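Local coordinates for DUF917 domain-containing protein (Chromobacterium violaceum, PDB 2O3I), which is of unknown function but has two domains resembling those of S-methyl thiohydantoin desulfurases, at residues L13-C18 against S109-V115; G23-I29 against V331-D336; V49-V54 against G125-A131; V105-S109 against D132-V138. The protein carries 2 engineered substitutions. One frame throughout, in Å; residues are numbered along the deposited sequence.

Contact 1: residues L13-C18 against S109-V115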
loop_
_atom_site.group_PDB
_atom_site.type_symbol
_atom_site.label_atom_id
_atom_site.label_comp_id
_atom_site.label_asym_id
_atom_site.label_seq_id
_atom_site.Cartn_x
_atom_site.Cartn_y
_atom_site.Cartn_z
ATOM N N LEU A 13 4.289 20.476 27.848
ATOM C CA LEU A 13 3.481 19.329 27.456
ATOM C C LEU A 13 4.306 18.290 26.709
ATOM O O LEU A 13 4.206 17.093 26.966
ATOM C CB LEU A 13 2.320 19.794 26.566
ATOM C CG LEU A 13 1.420 18.721 25.948
ATOM C CD1 LEU A 13 0.821 17.828 27.028
ATOM C CD2 LEU A 13 0.328 19.401 25.146
ATOM N N LEU A 14 5.118 18.751 25.770
ATOM C CA LEU A 14 5.930 17.835 24.998
ATOM C C LEU A 14 7.033 17.240 25.862
ATOM O O LEU A 14 7.398 16.083 25.682
ATOM C CB LEU A 14 6.498 18.545 23.764
ATOM C CG LEU A 14 7.403 19.763 23.918
ATOM C CD1 LEU A 14 8.868 19.315 23.985
ATOM C CD2 LEU A 14 7.182 20.689 22.712
ATOM N N GLN A 15 7.541 18.023 26.813
ATOM C CA GLN A 15 8.596 17.552 27.709
ATOM C C GLN A 15 8.094 16.386 28.547
ATOM O O GLN A 15 8.738 15.335 28.625
ATOM C CB GLN A 15 9.050 18.663 28.656
ATOM C CG GLN A 15 9.803 19.807 28.001
ATOM C CD GLN A 15 11.163 20.039 28.635
ATOM O OE1 GLN A 15 11.705 21.143 28.581
ATOM N NE2 GLN A 15 11.728 18.991 29.227
ATOM N N GLY A 16 6.938 16.592 29.176
ATOM C CA GLY A 16 6.351 15.566 30.014
ATOM C C GLY A 16 5.987 14.342 29.202
ATOM O O GLY A 16 6.240 13.216 29.628
ATOM N N ALA A 17 5.404 14.571 28.027
ATOM C CA ALA A 17 4.986 13.489 27.136
ATOM C C ALA A 17 6.180 12.673 26.659
ATOM O O ALA A 17 6.062 11.465 26.439
ATOM C CB ALA A 17 4.214 14.053 25.929
ATOM N N CYS A 18 7.318 13.344 26.490
ATOM C CA CYS A 18 8.545 12.684 26.056
ATOM C C CYS A 18 8.958 11.672 27.126
ATOM O O CYS A 18 9.298 10.529 26.812
ATOM C CB CYS A 18 9.661 13.718 25.845
ATOM S SG CYS A 18 11.292 13.022 25.371
ATOM N N SER A 109 1.273 8.308 24.058
ATOM C CA SER A 109 1.929 9.374 24.814
ATOM C C SER A 109 3.323 9.606 24.255
ATOM O O SER A 109 4.126 8.680 24.177
ATOM C CB SER A 109 2.051 9.008 26.294
ATOM O OG SER A 109 0.828 9.196 26.974
ATOM N N GLY A 110 3.608 10.845 23.876
ATOM C CA GLY A 110 4.914 11.167 23.335
ATOM C C GLY A 110 4.971 12.616 22.919
ATOM O O GLY A 110 3.936 13.256 22.747
ATOM N N ALA A 111 6.178 13.134 22.739
ATOM C CA ALA A 111 6.367 14.531 22.359
ATOM C C ALA A 111 5.511 15.020 21.196
ATOM O O ALA A 111 4.963 16.118 21.261
ATOM C CB ALA A 111 7.839 14.796 22.064
ATOM N N LEU A 112 5.388 14.218 20.143
ATOM C CA LEU A 112 4.609 14.604 18.963
ATOM C C LEU A 112 3.105 14.400 19.087
ATOM O O LEU A 112 2.311 15.262 18.694
ATOM C CB LEU A 112 5.063 13.813 17.743
ATOM C CG LEU A 112 6.053 14.410 16.754
ATOM C CD1 LEU A 112 6.140 13.438 15.578
ATOM C CD2 LEU A 112 5.601 15.803 16.281
ATOM N N GLY A 113 2.741 13.234 19.607
ATOM C CA GLY A 113 1.353 12.852 19.771
ATOM C C GLY A 113 0.363 13.894 20.234
ATOM O O GLY A 113 -0.592 14.208 19.517
ATOM N N PHE A 114 0.573 14.426 21.430
ATOM C CA PHE A 114 -0.347 15.411 21.956
ATOM C C PHE A 114 -0.269 16.722 21.170
ATOM O O PHE A 114 -1.293 17.349 20.909
ATOM C CB PHE A 114 -0.079 15.630 23.454
ATOM C CG PHE A 114 -0.373 14.420 24.309
ATOM C CD1 PHE A 114 -1.653 13.875 24.355
ATOM C CD2 PHE A 114 0.631 13.819 25.064
ATOM C CE1 PHE A 114 -1.931 12.742 25.143
ATOM C CE2 PHE A 114 0.368 12.687 25.857
ATOM C CZ PHE A 114 -0.915 12.150 25.893
ATOM N N VAL A 115 0.938 17.115 20.774
ATOM C CA VAL A 115 1.144 18.349 20.020
ATOM C C VAL A 115 0.359 18.327 18.708
ATOM O O VAL A 115 -0.428 19.234 18.432
ATOM C CB VAL A 115 2.656 18.567 19.728
ATOM C CG1 VAL A 115 2.869 19.836 18.903
ATOM C CG2 VAL A 115 3.423 18.666 21.041
#

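Contact 2: residues G23-I29 against V331-D336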
loop_
_atom_site.group_PDB
_atom_site.type_symbol
_atom_site.label_atom_id
_atom_site.label_comp_id
_atom_site.label_asym_id
_atom_site.label_seq_id
_atom_site.Cartn_x
_atom_site.Cartn_y
_atom_site.Cartn_z
ATOM N N GLY A 23 10.931 6.367 25.661
ATOM C CA GLY A 23 11.965 6.435 24.643
ATOM C C GLY A 23 11.502 6.753 23.232
ATOM O O GLY A 23 12.295 7.215 22.410
ATOM N N GLY A 24 10.233 6.489 22.936
ATOM C CA GLY A 24 9.718 6.785 21.613
ATOM C C GLY A 24 8.701 7.916 21.649
ATOM O O GLY A 24 8.792 8.818 22.487
ATOM N N GLY A 25 7.737 7.883 20.733
ATOM C CA GLY A 25 6.713 8.917 20.708
ATOM C C GLY A 25 7.029 10.189 19.931
ATOM O O GLY A 25 6.303 11.176 20.043
ATOM N N GLY A 26 8.102 10.176 19.146
ATOM C CA GLY A 26 8.460 11.351 18.372
ATOM C C GLY A 26 9.438 12.234 19.115
ATOM O O GLY A 26 9.377 12.337 20.336
ATOM N N THR A 27 10.334 12.882 18.378
ATOM C CA THR A 27 11.342 13.754 18.973
ATOM C C THR A 27 10.769 15.087 19.417
ATOM O O THR A 27 9.812 15.599 18.825
ATOM C CB THR A 27 12.475 14.074 17.986
ATOM O OG1 THR A 27 11.961 14.906 16.939
ATOM C CG2 THR A 27 13.044 12.792 17.380
HETATM N N MSE A 28 11.364 15.645 20.465
HETATM C CA MSE A 28 10.947 16.940 20.970
HETATM C C MSE A 28 11.326 17.956 19.902
HETATM O O MSE A 28 10.698 19.005 19.762
HETATM C CB MSE A 28 11.670 17.253 22.280
HETATM C CG MSE A 28 11.209 16.411 23.453
HETATM SE SE MSE A 28 12.381 16.577 24.983
HETATM C CE MSE A 28 11.797 18.284 25.666
ATOM N N ILE A 29 12.357 17.621 19.137
ATOM C CA ILE A 29 12.834 18.487 18.072
ATOM C C ILE A 29 11.715 18.805 17.088
ATOM O O ILE A 29 11.431 19.969 16.812
ATOM C CB ILE A 29 13.996 17.824 17.329
ATOM C CG1 ILE A 29 15.082 17.428 18.342
ATOM C CG2 ILE A 29 14.531 18.773 16.258
ATOM C CD1 ILE A 29 16.241 16.622 17.769
ATOM N N VAL A 331 14.856 15.072 30.090
ATOM C CA VAL A 331 14.215 13.961 29.382
ATOM C C VAL A 331 14.498 13.927 27.875
ATOM O O VAL A 331 14.496 14.952 27.189
ATOM C CB VAL A 331 12.680 13.961 29.620
ATOM C CG1 VAL A 331 12.402 13.919 31.109
ATOM C CG2 VAL A 331 12.029 15.197 28.981
ATOM N N PHE A 332 14.736 12.721 27.368
ATOM C CA PHE A 332 15.057 12.525 25.963
ATOM C C PHE A 332 14.431 11.256 25.403
ATOM O O PHE A 332 14.306 10.249 26.102
ATOM C CB PHE A 332 16.572 12.383 25.777
ATOM C CG PHE A 332 17.362 13.610 26.105
ATOM C CD1 PHE A 332 17.789 14.464 25.088
ATOM C CD2 PHE A 332 17.724 13.891 27.418
ATOM C CE1 PHE A 332 18.568 15.582 25.372
ATOM C CE2 PHE A 332 18.503 15.006 27.719
ATOM C CZ PHE A 332 18.928 15.855 26.694
ATOM N N SER A 333 14.045 11.311 24.134
ATOM C CA SER A 333 13.528 10.132 23.457
ATOM C C SER A 333 14.813 9.589 22.832
ATOM O O SER A 333 15.805 10.312 22.738
ATOM C CB SER A 333 12.548 10.510 22.343
ATOM O OG SER A 333 13.232 11.098 21.247
ATOM N N ASN A 334 14.810 8.334 22.413
ATOM C CA ASN A 334 16.001 7.765 21.796
ATOM C C ASN A 334 16.469 8.637 20.631
ATOM O O ASN A 334 17.669 8.830 20.431
ATOM C CB ASN A 334 15.712 6.343 21.328
ATOM C CG ASN A 334 15.526 5.389 22.489
ATOM O OD1 ASN A 334 14.560 4.625 22.536
ATOM N ND2 ASN A 334 16.456 5.432 23.441
ATOM N N GLY A 335 15.521 9.169 19.867
ATOM C CA GLY A 335 15.895 10.029 18.763
ATOM C C GLY A 335 16.566 11.298 19.275
ATOM O O GLY A 335 17.544 11.774 18.688
ATOM N N ASP A 336 16.055 11.845 20.375
ATOM C CA ASP A 336 16.615 13.065 20.942
ATOM C C ASP A 336 18.032 12.900 21.493
ATOM O O ASP A 336 18.801 13.862 21.522
ATOM C CB ASP A 336 15.698 13.617 22.040
ATOM C CG ASP A 336 14.410 14.201 21.487
ATOM O OD1 ASP A 336 13.327 13.677 21.820
ATOM O OD2 ASP A 336 14.483 15.185 20.719
HETATM O O HOH W 1 12.950 7.671 19.547
#

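Contact 3: residues V49-V54 against G125-A131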
loop_
_atom_site.group_PDB
_atom_site.type_symbol
_atom_site.label_atom_id
_atom_site.label_comp_id
_atom_site.label_asym_id
_atom_site.label_seq_id
_atom_site.Cartn_x
_atom_site.Cartn_y
_atom_site.Cartn_z
ATOM N N VAL A 49 -6.567 25.707 22.873
ATOM C CA VAL A 49 -6.903 24.335 22.535
ATOM C C VAL A 49 -7.782 23.730 23.622
ATOM O O VAL A 49 -7.359 23.561 24.765
ATOM C CB VAL A 49 -5.627 23.474 22.373
ATOM C CG1 VAL A 49 -6.001 22.031 22.113
ATOM C CG2 VAL A 49 -4.775 24.012 21.228
ATOM N N ARG A 50 -9.014 23.411 23.252
ATOM C CA ARG A 50 -9.958 22.818 24.181
ATOM C C ARG A 50 -9.621 21.341 24.390
ATOM O O ARG A 50 -9.477 20.590 23.421
ATOM C CB ARG A 50 -11.376 22.973 23.627
ATOM C CG ARG A 50 -12.499 22.722 24.621
ATOM C CD ARG A 50 -13.669 23.669 24.325
ATOM N NE ARG A 50 -13.932 23.792 22.888
ATOM C CZ ARG A 50 -14.483 22.844 22.133
ATOM N NH1 ARG A 50 -14.847 21.685 22.675
ATOM N NH2 ARG A 50 -14.658 23.045 20.829
ATOM N N VAL A 51 -9.472 20.945 25.654
ATOM C CA VAL A 51 -9.174 19.558 26.005
ATOM C C VAL A 51 -10.308 19.038 26.876
ATOM O O VAL A 51 -10.632 19.644 27.892
ATOM C CB VAL A 51 -7.870 19.433 26.814
ATOM C CG1 VAL A 51 -7.540 17.954 27.019
ATOM C CG2 VAL A 51 -6.738 20.173 26.110
ATOM N N VAL A 52 -10.900 17.914 26.487
ATOM C CA VAL A 52 -12.015 17.334 27.234
ATOM C C VAL A 52 -11.722 15.921 27.749
ATOM O O VAL A 52 -10.875 15.207 27.199
ATOM C CB VAL A 52 -13.292 17.272 26.352
ATOM C CG1 VAL A 52 -13.678 18.671 25.882
ATOM C CG2 VAL A 52 -13.052 16.371 25.148
ATOM N N ASP A 53 -12.418 15.523 28.813
ATOM C CA ASP A 53 -12.245 14.183 29.358
ATOM C C ASP A 53 -13.115 13.243 28.539
ATOM O O ASP A 53 -14.061 13.674 27.878
ATOM C CB ASP A 53 -12.653 14.122 30.828
ATOM C CG ASP A 53 -11.773 14.991 31.713
ATOM O OD1 ASP A 53 -12.202 16.118 32.052
ATOM O OD2 ASP A 53 -10.647 14.549 32.057
ATOM N N VAL A 54 -12.783 11.960 28.574
ATOM C CA VAL A 54 -13.527 10.969 27.817
ATOM C C VAL A 54 -15.039 11.068 28.028
ATOM O O VAL A 54 -15.800 11.018 27.064
ATOM C CB VAL A 54 -13.048 9.537 28.166
ATOM C CG1 VAL A 54 -13.866 8.506 27.400
ATOM C CG2 VAL A 54 -11.561 9.388 27.837
ATOM N N GLY A 125 -11.276 23.348 14.812
ATOM C CA GLY A 125 -12.314 23.691 15.765
ATOM C C GLY A 125 -12.842 22.479 16.517
ATOM O O GLY A 125 -14.032 22.399 16.834
ATOM N N LEU A 126 -11.956 21.531 16.810
ATOM C CA LEU A 126 -12.349 20.324 17.529
ATOM C C LEU A 126 -11.764 20.344 18.931
ATOM O O LEU A 126 -11.045 21.265 19.307
ATOM C CB LEU A 126 -11.837 19.080 16.799
ATOM C CG LEU A 126 -12.054 19.023 15.281
ATOM C CD1 LEU A 126 -11.323 17.818 14.714
ATOM C CD2 LEU A 126 -13.538 18.944 14.961
ATOM N N ALA A 127 -12.085 19.322 19.710
ATOM C CA ALA A 127 -11.549 19.210 21.054
ATOM C C ALA A 127 -10.690 17.945 21.105
ATOM O O ALA A 127 -11.029 16.925 20.499
ATOM C CB ALA A 127 -12.683 19.130 22.079
ATOM N N VAL A 128 -9.567 18.027 21.807
ATOM C CA VAL A 128 -8.666 16.888 21.947
ATOM C C VAL A 128 -9.036 16.166 23.239
ATOM O O VAL A 128 -9.315 16.802 24.254
ATOM C CB VAL A 128 -7.190 17.356 21.996
ATOM C CG1 VAL A 128 -7.023 18.414 23.071
ATOM C CG2 VAL A 128 -6.267 16.170 22.261
ATOM N N VAL A 129 -9.063 14.839 23.195
ATOM C CA VAL A 129 -9.418 14.057 24.374
ATOM C C VAL A 129 -8.214 13.884 25.297
ATOM O O VAL A 129 -7.109 13.634 24.830
ATOM C CB VAL A 129 -9.962 12.680 23.951
ATOM C CG1 VAL A 129 -10.290 11.836 25.179
ATOM C CG2 VAL A 129 -11.201 12.872 23.083
ATOM N N ASP A 130 -8.427 14.035 26.603
ATOM C CA ASP A 130 -7.346 13.891 27.579
ATOM C C ASP A 130 -7.156 12.407 27.792
ATOM O O ASP A 130 -7.629 11.840 28.779
ATOM C CB ASP A 130 -7.709 14.588 28.905
ATOM C CG ASP A 130 -6.531 14.645 29.889
ATOM O OD1 ASP A 130 -5.411 14.234 29.521
ATOM O OD2 ASP A 130 -6.720 15.110 31.036
ATOM N N ALA A 131 -6.460 11.783 26.843
ATOM C CA ALA A 131 -6.211 10.353 26.866
ATOM C C ALA A 131 -5.438 9.953 25.626
ATOM O O ALA A 131 -5.163 10.785 24.763
ATOM C CB ALA A 131 -7.540 9.599 26.887
HETATM O O HOH W 2 -10.153 11.692 30.074
#

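Contact 4: residues V105-S109 against D132-V138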
loop_
_atom_site.group_PDB
_atom_site.type_symbol
_atom_site.label_atom_id
_atom_site.label_comp_id
_atom_site.label_asym_id
_atom_site.label_seq_id
_atom_site.Cartn_x
_atom_site.Cartn_y
_atom_site.Cartn_z
ATOM N N VAL A 105 -7.771 12.626 18.929
ATOM C CA VAL A 105 -7.085 12.032 20.062
ATOM C C VAL A 105 -5.728 11.475 19.624
ATOM O O VAL A 105 -5.607 10.877 18.550
ATOM C CB VAL A 105 -7.972 10.917 20.722
ATOM C CG1 VAL A 105 -8.261 9.811 19.717
ATOM C CG2 VAL A 105 -7.295 10.361 21.976
ATOM N N ALA A 106 -4.705 11.703 20.446
ATOM C CA ALA A 106 -3.365 11.217 20.135
ATOM C C ALA A 106 -3.384 9.699 20.188
ATOM O O ALA A 106 -4.127 9.110 20.963
ATOM C CB ALA A 106 -2.352 11.756 21.142
ATOM N N PRO A 107 -2.567 9.045 19.361
ATOM C CA PRO A 107 -2.572 7.585 19.403
ATOM C C PRO A 107 -1.896 7.037 20.658
ATOM O O PRO A 107 -2.307 6.010 21.200
ATOM C CB PRO A 107 -1.818 7.206 18.131
ATOM C CG PRO A 107 -0.830 8.334 17.980
ATOM C CD PRO A 107 -1.674 9.551 18.302
ATOM N N GLU A 108 -0.875 7.752 21.121
ATOM C CA GLU A 108 -0.069 7.347 22.272
ATOM C C GLU A 108 0.526 8.563 22.985
ATOM O O GLU A 108 0.308 9.702 22.576
ATOM C CB GLU A 108 1.077 6.460 21.776
ATOM C CG GLU A 108 1.742 7.033 20.521
ATOM C CD GLU A 108 2.965 6.264 20.063
ATOM O OE1 GLU A 108 2.939 5.018 20.092
ATOM O OE2 GLU A 108 3.954 6.909 19.656
ATOM N N SER A 109 1.273 8.308 24.058
ATOM C CA SER A 109 1.929 9.374 24.814
ATOM C C SER A 109 3.323 9.606 24.255
ATOM O O SER A 109 4.126 8.680 24.177
ATOM C CB SER A 109 2.051 9.008 26.294
ATOM O OG SER A 109 0.828 9.196 26.974
ATOM N N ASP A 132 -5.085 8.668 25.552
ATOM C CA ASP A 132 -4.412 8.094 24.399
ATOM C C ASP A 132 -4.445 6.572 24.516
ATOM O O ASP A 132 -4.885 6.028 25.531
ATOM C CB ASP A 132 -2.973 8.610 24.242
ATOM C CG ASP A 132 -2.044 8.093 25.306
ATOM O OD1 ASP A 132 -1.742 8.863 26.234
ATOM O OD2 ASP A 132 -1.613 6.918 25.210
ATOM N N GLY A 133 -3.980 5.893 23.476
ATOM C CA GLY A 133 -4.022 4.440 23.441
ATOM C C GLY A 133 -3.176 3.551 24.340
ATOM O O GLY A 133 -3.344 2.330 24.290
ATOM N N ALA A 134 -2.299 4.111 25.168
ATOM C CA ALA A 134 -1.462 3.257 26.009
ATOM C C ALA A 134 -0.895 3.926 27.247
ATOM O O ALA A 134 -0.615 3.262 28.244
ATOM C CB ALA A 134 -0.317 2.696 25.177
ATOM N N GLY A 135 -0.730 5.242 27.192
ATOM C CA GLY A 135 -0.148 5.942 28.323
ATOM C C GLY A 135 1.357 5.965 28.105
ATOM O O GLY A 135 2.116 6.486 28.923
ATOM N N ARG A 136 1.776 5.367 26.991
ATOM C CA ARG A 136 3.181 5.309 26.592
ATOM C C ARG A 136 3.234 5.285 25.067
ATOM O O ARG A 136 2.191 5.371 24.405
ATOM C CB ARG A 136 3.860 4.046 27.144
ATOM C CG ARG A 136 3.134 2.751 26.817
ATOM C CD ARG A 136 4.034 1.542 27.021
ATOM N NE ARG A 136 5.163 1.576 26.095
ATOM C CZ ARG A 136 6.256 0.828 26.204
ATOM N NH1 ARG A 136 6.380 -0.031 27.205
ATOM N NH2 ARG A 136 7.238 0.962 25.322
ATOM N N ALA A 137 4.435 5.188 24.513
ATOM C CA ALA A 137 4.596 5.118 23.067
ATOM C C ALA A 137 4.867 3.653 22.753
ATOM O O ALA A 137 5.591 2.984 23.492
ATOM C CB ALA A 137 5.752 5.984 22.607
ATOM N N VAL A 138 4.273 3.148 21.678
ATOM C CA VAL A 138 4.459 1.750 21.311
ATOM C C VAL A 138 4.961 1.618 19.880
ATOM O O VAL A 138 4.672 2.458 19.032
ATOM C CB VAL A 138 3.134 0.945 21.465
ATOM C CG1 VAL A 138 2.577 1.114 22.876
ATOM C CG2 VAL A 138 2.122 1.391 20.424
#

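Contact 1: residues L13-C18 against S109-V115
With CG of Phe-114 set beside its own backbone N (chi1 -66°), the ring swings along the helix toward Ala-17, and CG of Leu-13, opposite its backbone N (chi1 175°), carries the isobutyl end over to the same benzyl group. Ala-17 CB meets the ring at its edge, in the ring plane, 3.7 Å from Phe-114 CD2. The Leu-13 side chain crosses that of Phe-114 at about a right angle, with Leu-13 CD2 4.2 Å from Phe-114 CB. The neighbouring Leu-14 touches by its CB rather than its branched end: Val-115 CG2 lies 4.1 Å from Leu-14 CB, and Ala-111 CB is close by. Ala-17 is the small residue where the backbones come together, its CB 3.3 Å from Gly-110 O. Gly-110 CA in turn makes a CA-H...O contact of 3.3 Å with Ala-17 O; no conventional hydrogen bond links the segments. Thr-225 and Leu-226 also touch the Phe-114 side chain. The axes of the two short helical segments approach to 8.2 Å and run at 134°. Helix 10-19 thus packs on the start of helix 111-124, the connecting helix of a beta-alpha-beta crossover between strands 101-105 and 127-129.

Contact 2: residues G23-I29 against V331-D336
The carboxylate of Asp-336 is the flat group between the segments, taking Met-28 N on the syn lone pair of OD1 and the hydroxyl of Ser-333 from above its plane. It completes a capping box: Asp-336 N donates to Ser-333 OG (3.0 Å), Ser-333 OG gives its proton to Asp-336 OD1 at 2.6 Å, and a weak bond runs back from Ser-333 N. The same carboxylate reaches across to the first turn of helix 28-35, with Met-28 N 3.1 Å from Asp-336 OD1 and the N-H nearly straight (164°); a weak bond goes to OD2. One acid thus closes its own helix start and receives another, where the helix end may favour its negative charge. Apolar groups flank it: Ile-29 CG1 approaches Asp-336 OD2 to 3.3 Å, and the selenomethionine at Met-28 crosses the acid at about a right angle, its chain, extended at chi2 (168°), carrying SE to 3.5 Å from Val-331 O. Thr-27, the N-cap of helix 28-35, turns its hydroxyl to Asn-75. At the other end of the glycine loop, Gly-23 O takes Asn-334 N at 2.8 Å on an in-plane lone pair, and a water bridges Gly-23 O and Gly-335 N.

Contact 3: residues V49-V54 against G125-A131
Val-51 and Val-128 lie side by side and point the same way, Val-51 CG2 pressing against Val-128 CG1 at 3.5 Å. The first torsion of Val-128 (chi1 53°) places CG1 between the backbone N and carbonyl carbon, where it faces Val-51 and also meets Val-49 CG1 at 3.9 Å. Helix 111-124 packs on this side of the sheet, with Ala-117 against Val-128 and Ser-118 and Ala-122 against Val-49. On the other face Val-52 CG1 rests 4.0 Å from Ala-127 CB, and Tyr-103 of the next strand lies against both residues. Val-54 carries the apolar contact past the strand, reaching Val-129 and Ala-131 through its CG2. The backbones are stitched in parallel register: Val-128 N donates to Arg-50 O, Val-52 N to Val-128 O, and Asp-130 N to Val-52 O at 2.8 Å. Farther along, a water joins Val-54 N to Asp-130 O. The exposed Arg-50 bends so that NH1 comes 3.4 Å from Ala-127 CB. At the far end Asp-53 OD2 and Asp-130 OD2 stand 4.1 Å apart, their carboxylates turned 43° from each other; Ser-227 OG is hydrogen-bonded to Asp-130 OD2, which may ease the like-charge approach. Such pairing is that of neighbouring parallel strands in an alpha/beta sheet, here 49-52 and 127-129 with strand 3-5 on one side and 101-105 on the other.

Contact 4: residues V105-S109 against D132-V138
Ser-109 and Asp-132 form the close-packed side of this loop-to-loop contact, Ser-109 OG donating to Asp-132 OD1 at 2.7 Å from 40° above the carboxylate plane. Thr-225 also bonds OD1. The other oxygen is taken up within its own loop: Gly-135 N, 2.7 Å from Asp-132 OD2, arrives on the syn side, and Ala-134 N on the anti side, making an Asx turn. The acid's CG sits between its backbone N and carbonyl carbon (chi1 70°), which turns OD2 toward these amides. Beside it Gly-133 N donates to Pro-107 O at 2.8 Å, and Ser-109 N to Arg-136 O at 3.1 Å, both donors lying well above the carbonyl planes. The partly exposed Glu-108 is held more sparsely across the contact. Its extended chain brings OE1 to Val-138 N, 2.8 Å away and nearly straight (168°), while OE2 lies 3.6 Å from Ala-137 CB. Arg-136 turns away, gripping Ala-137 O with NE and NH2 and bonding Pro-317 through NH1. Four hydrogen bonds, two to each oxygen, therefore fix the rotation of the buried Asp-132 carboxylate and hold the loops after strands 101-105 and 127-129 in a set relation.

Contacts 1, 3 and 4 belong to the N-terminal S-Me-THD-like region, whereas contact 2 joins that region to the C-terminal one. The centre of contact 1 lies about 9 Å from that of contact 2, 10 Å from that of contact 4 and 15 Å from that of contact 3; contacts 2 and 3 are farthest apart, about 24 Å between centres. Ser-109 is shared by contacts 1 and 4. Along the chain the first partners come in the order 1, 2, 3, 4, and the segments of contacts 1, 3 and 4 alternate; the successive strand 101-105, helix 111-124 and strand 127-129 link these three. The parallel part of the sheet is thereby connected through buried loops to the interface between the two regions.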